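Local coordinates for protein UDP-glucose:anthocyanidin 3-O-glucosyltransferase (Clitoria ternatea, PDB 4REL) that is a plant glycosyltransferase with the GT-B fold, in which two Rossmann-like domains face each other across a cleft, at residues E248-W257 with G320-V331. Sequence-based numbering, arbitrary orientation.
Sequences EIDSNGCLSW and GKVVSWVPQSHV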
loop_
_atom_site.group_PDB
_atom_site.type_symbol
_atom_site.label_atom_id
_atom_site.label_comp_id
_atom_site.label_asym_id
_atom_site.label_seq_id
_atom_site.Cartn_x
_atom_site.Cartn_y
_atom_site.Cartn_z
ATOM N N GLU A 248 -1.497 4.380 21.061
ATOM C CA GLU A 248 -0.064 4.183 21.210
ATOM C C GLU A 248 0.630 5.392 21.836
ATOM O O GLU A 248 0.316 6.545 21.527
ATOM C CB GLU A 248 0.559 3.853 19.853
ATOM C CG GLU A 248 1.792 2.977 19.930
ATOM C CD GLU A 248 2.078 2.259 18.623
ATOM O OE1 GLU A 248 1.456 2.609 17.595
ATOM O OE2 GLU A 248 2.925 1.341 18.627
ATOM N N ILE A 249 1.577 5.113 22.724
ATOM C CA ILE A 249 2.355 6.163 23.366
ATOM C C ILE A 249 3.381 6.743 22.393
ATOM O O ILE A 249 4.198 6.015 21.828
ATOM C CB ILE A 249 3.046 5.640 24.638
ATOM C CG1 ILE A 249 2.001 5.422 25.740
ATOM C CG2 ILE A 249 4.107 6.612 25.120
ATOM C CD1 ILE A 249 2.462 4.518 26.873
ATOM N N ASP A 250 3.307 8.053 22.191
ATOM C CA ASP A 250 4.263 8.794 21.363
ATOM C C ASP A 250 5.589 8.846 22.117
ATOM O O ASP A 250 5.954 9.879 22.677
ATOM C CB ASP A 250 3.710 10.202 21.137
ATOM C CG ASP A 250 4.552 11.041 20.187
ATOM O OD1 ASP A 250 5.440 10.500 19.489
ATOM O OD2 ASP A 250 4.290 12.262 20.136
ATOM N N SER A 251 6.300 7.723 22.141
ATOM C CA SER A 251 7.516 7.592 22.944
ATOM C C SER A 251 8.566 8.670 22.654
ATOM O O SER A 251 9.304 9.087 23.551
ATOM C CB SER A 251 8.112 6.185 22.798
ATOM O OG SER A 251 7.703 5.572 21.589
ATOM N N ASN A 252 8.608 9.140 21.411
ATOM C CA ASN A 252 9.594 10.135 21.014
ATOM C C ASN A 252 9.085 11.571 21.106
ATOM O O ASN A 252 9.823 12.510 20.829
ATOM C CB ASN A 252 10.099 9.859 19.595
ATOM C CG ASN A 252 10.472 8.404 19.378
ATOM O OD1 ASN A 252 11.557 7.965 19.758
ATOM N ND2 ASN A 252 9.571 7.650 18.756
ATOM N N GLY A 253 7.825 11.746 21.491
ATOM C CA GLY A 253 7.260 13.082 21.625
ATOM C C GLY A 253 7.169 13.844 20.308
ATOM O O GLY A 253 7.362 15.065 20.262
ATOM N N CYS A 254 6.858 13.120 19.237
ATOM C CA CYS A 254 6.803 13.701 17.896
ATOM C C CYS A 254 5.809 14.835 17.780
ATOM O O CYS A 254 6.128 15.900 17.245
ATOM C CB CYS A 254 6.442 12.626 16.883
ATOM S SG CYS A 254 7.767 11.493 16.555
ATOM N N LEU A 255 4.595 14.604 18.272
ATOM C CA LEU A 255 3.529 15.574 18.100
ATOM C C LEU A 255 3.796 16.837 18.894
ATOM O O LEU A 255 3.534 17.945 18.415
ATOM C CB LEU A 255 2.172 14.974 18.474
ATOM C CG LEU A 255 1.739 13.799 17.603
ATOM C CD1 LEU A 255 0.380 13.266 18.064
ATOM C CD2 LEU A 255 1.688 14.212 16.138
ATOM N N SER A 256 4.317 16.666 20.107
ATOM C CA SER A 256 4.629 17.805 20.953
ATOM C C SER A 256 5.743 18.609 20.288
ATOM O O SER A 256 5.701 19.842 20.248
ATOM C CB SER A 256 5.055 17.335 22.346
ATOM O OG SER A 256 5.289 18.436 23.203
ATOM N N TRP A 257 6.726 17.893 19.756
ATOM C CA TRP A 257 7.821 18.520 19.030
ATOM C C TRP A 257 7.280 19.290 17.823
ATOM O O TRP A 257 7.661 20.437 17.580
ATOM C CB TRP A 257 8.829 17.461 18.585
ATOM C CG TRP A 257 10.098 18.033 18.011
ATOM C CD1 TRP A 257 11.208 18.419 18.705
ATOM C CD2 TRP A 257 10.391 18.264 16.626
ATOM N NE1 TRP A 257 12.169 18.888 17.842
ATOM C CE2 TRP A 257 11.694 18.800 16.558
ATOM C CE3 TRP A 257 9.679 18.073 15.437
ATOM C CZ2 TRP A 257 12.302 19.141 15.346
ATOM C CZ3 TRP A 257 10.282 18.414 14.235
ATOM C CH2 TRP A 257 11.578 18.943 14.200
ATOM N N GLY A 320 15.959 18.770 14.512
ATOM C CA GLY A 320 15.513 17.555 13.865
ATOM C C GLY A 320 15.390 16.418 14.841
ATOM O O GLY A 320 15.987 16.446 15.914
ATOM N N LYS A 321 14.595 15.419 14.471
ATOM C CA LYS A 321 14.433 14.225 15.286
ATOM C C LYS A 321 14.701 13.035 14.391
ATOM O O LYS A 321 14.073 12.902 13.340
ATOM C CB LYS A 321 13.001 14.116 15.823
ATOM C CG LYS A 321 12.741 14.854 17.129
ATOM C CD LYS A 321 11.604 14.197 17.906
ATOM C CE LYS A 321 12.030 13.877 19.338
ATOM N NZ LYS A 321 11.858 15.039 20.272
ATOM N N VAL A 322 15.635 12.184 14.797
ATOM C CA VAL A 322 15.884 10.934 14.093
ATOM C C VAL A 322 15.453 9.829 15.039
ATOM O O VAL A 322 16.049 9.652 16.107
ATOM C CB VAL A 322 17.369 10.798 13.725
ATOM C CG1 VAL A 322 17.634 9.450 13.054
ATOM C CG2 VAL A 322 17.791 11.955 12.809
ATOM N N VAL A 323 14.387 9.112 14.674
ATOM C CA VAL A 323 13.758 8.171 15.593
ATOM C C VAL A 323 13.442 6.859 14.891
ATOM O O VAL A 323 13.394 6.803 13.664
ATOM C CB VAL A 323 12.472 8.758 16.196
ATOM C CG1 VAL A 323 12.797 9.986 17.043
ATOM C CG2 VAL A 323 11.499 9.113 15.096
ATOM N N SER A 324 13.232 5.804 15.670
ATOM C CA SER A 324 13.003 4.479 15.110
ATOM C C SER A 324 11.563 4.292 14.651
ATOM O O SER A 324 11.291 3.476 13.771
ATOM C CB SER A 324 13.363 3.397 16.137
ATOM O OG SER A 324 14.731 3.477 16.479
ATOM N N TRP A 325 10.651 5.053 15.249
ATOM C CA TRP A 325 9.223 4.921 14.964
ATOM C C TRP A 325 8.487 6.236 15.209
ATOM O O TRP A 325 8.830 6.981 16.127
ATOM C CB TRP A 325 8.622 3.820 15.848
ATOM C CG TRP A 325 7.123 3.760 15.815
ATOM C CD1 TRP A 325 6.349 3.021 14.965
ATOM C CD2 TRP A 325 6.214 4.465 16.673
ATOM N NE1 TRP A 325 5.017 3.224 15.241
ATOM C CE2 TRP A 325 4.908 4.108 16.283
ATOM C CE3 TRP A 325 6.381 5.367 17.731
ATOM C CZ2 TRP A 325 3.774 4.622 16.916
ATOM C CZ3 TRP A 325 5.256 5.875 18.357
ATOM C CH2 TRP A 325 3.970 5.503 17.949
ATOM N N VAL A 326 7.485 6.525 14.379
ATOM C CA VAL A 326 6.577 7.637 14.637
ATOM C C VAL A 326 5.135 7.167 14.456
ATOM O O VAL A 326 4.879 6.209 13.723
ATOM C CB VAL A 326 6.827 8.844 13.683
ATOM C CG1 VAL A 326 8.247 9.341 13.801
ATOM C CG2 VAL A 326 6.511 8.470 12.249
ATOM N N PRO A 327 4.190 7.832 15.133
ATOM C CA PRO A 327 2.774 7.601 14.817
ATOM C C PRO A 327 2.457 8.309 13.493
ATOM O O PRO A 327 2.039 9.473 13.484
ATOM C CB PRO A 327 2.049 8.255 15.993
ATOM C CG PRO A 327 2.972 9.353 16.448
ATOM C CD PRO A 327 4.380 8.858 16.178
ATOM N N GLN A 328 2.675 7.615 12.379
ATOM C CA GLN A 328 2.706 8.285 11.077
ATOM C C GLN A 328 1.393 8.972 10.714
ATOM O O GLN A 328 1.410 10.079 10.191
ATOM C CB GLN A 328 3.146 7.326 9.970
ATOM C CG GLN A 328 3.212 7.981 8.592
ATOM C CD GLN A 328 3.807 7.075 7.547
ATOM O OE1 GLN A 328 5.028 6.962 7.433
ATOM N NE2 GLN A 328 2.951 6.425 6.768
ATOM N N SER A 329 0.266 8.324 11.024
ATOM C CA SER A 329 -1.056 8.890 10.767
ATOM C C SER A 329 -1.175 10.258 11.408
ATOM O O SER A 329 -1.641 11.215 10.785
ATOM C CB SER A 329 -2.153 7.981 11.346
ATOM O OG SER A 329 -2.148 6.713 10.721
ATOM N N HIS A 330 -0.744 10.340 12.664
ATOM C CA HIS A 330 -0.814 11.590 13.404
ATOM C C HIS A 330 0.222 12.579 12.906
ATOM O O HIS A 330 -0.035 13.788 12.873
ATOM C CB HIS A 330 -0.621 11.340 14.898
ATOM C CG HIS A 330 -1.826 10.758 15.568
ATOM N ND1 HIS A 330 -2.142 9.418 15.498
ATOM C CD2 HIS A 330 -2.795 11.338 16.315
ATOM C CE1 HIS A 330 -3.255 9.197 16.177
ATOM N NE2 HIS A 330 -3.670 10.343 16.683
ATOM N N VAL A 331 1.397 12.080 12.528
ATOM C CA VAL A 331 2.436 12.970 12.000
ATOM C C VAL A 331 1.999 13.590 10.683
ATOM O O VAL A 331 2.101 14.803 10.496
ATOM C CB VAL A 331 3.797 12.265 11.844
ATOM C CG1 VAL A 331 4.789 13.146 11.059
ATOM C CG2 VAL A 331 4.368 11.909 13.220
HETATM O O HOH W 1 13.474 6.168 18.716
#
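Cys-254 drives its sulfur down onto Val-326, SG meeting CG1 at 3.5 Å, and this is the tight part of the contact. With SG beside its own backbone N (chi1 -73°), the thiol drops from the first turn of helix 254-259 onto the valine, while CB leans toward Val-331. Leu-255 lays both methyls against His-330: Leu-255 CD1 is 3.8 Å from His-330 CB, and CD2 comes up to His-330 O. Asp-250 fixes the start of this helix: OD1 takes the amide of Cys-254, and OD2 takes that of Leu-255 through its syn lone pair, in a nearly straight bond (166°). Two amides thus hold the carboxylate, whose OD1 also rests on the ring of Pro-327. Both segments belong to the C-terminal Rossmann-like domain of the GT-B fold: strand 320-323 is an outermost strand of its parallel sheet, and Trp-325 opens the PSPG signature segment of plant glycosyltransferases. Val-326 and Val-331 also reach Tyr-268 of strand 266-270. Near the start of strand 320-323, Lys-321 CG stands 4.0 Å from the centroid of the five-membered ring of Trp-257, only 3° off its normal, a CH-pi contact over the face. The lysine chain then bends, bringing CE to 3.0 Å from Asn-252 O, with the ammonium close by but poorly aimed for a hydrogen bond. Between the tight and loose parts, Asn-252 packs against Val-323, and a water links its OD1 to the amide of Ser-324. Asn-252 ND2 lies 2.8 Å from Trp-325 O at a poor angle and also nears the edge of the Trp-325 ring. Toward solvent the fit slackens: the far end of that indole meets Glu-248, exposed and poorly ordered, its exact position doubtful.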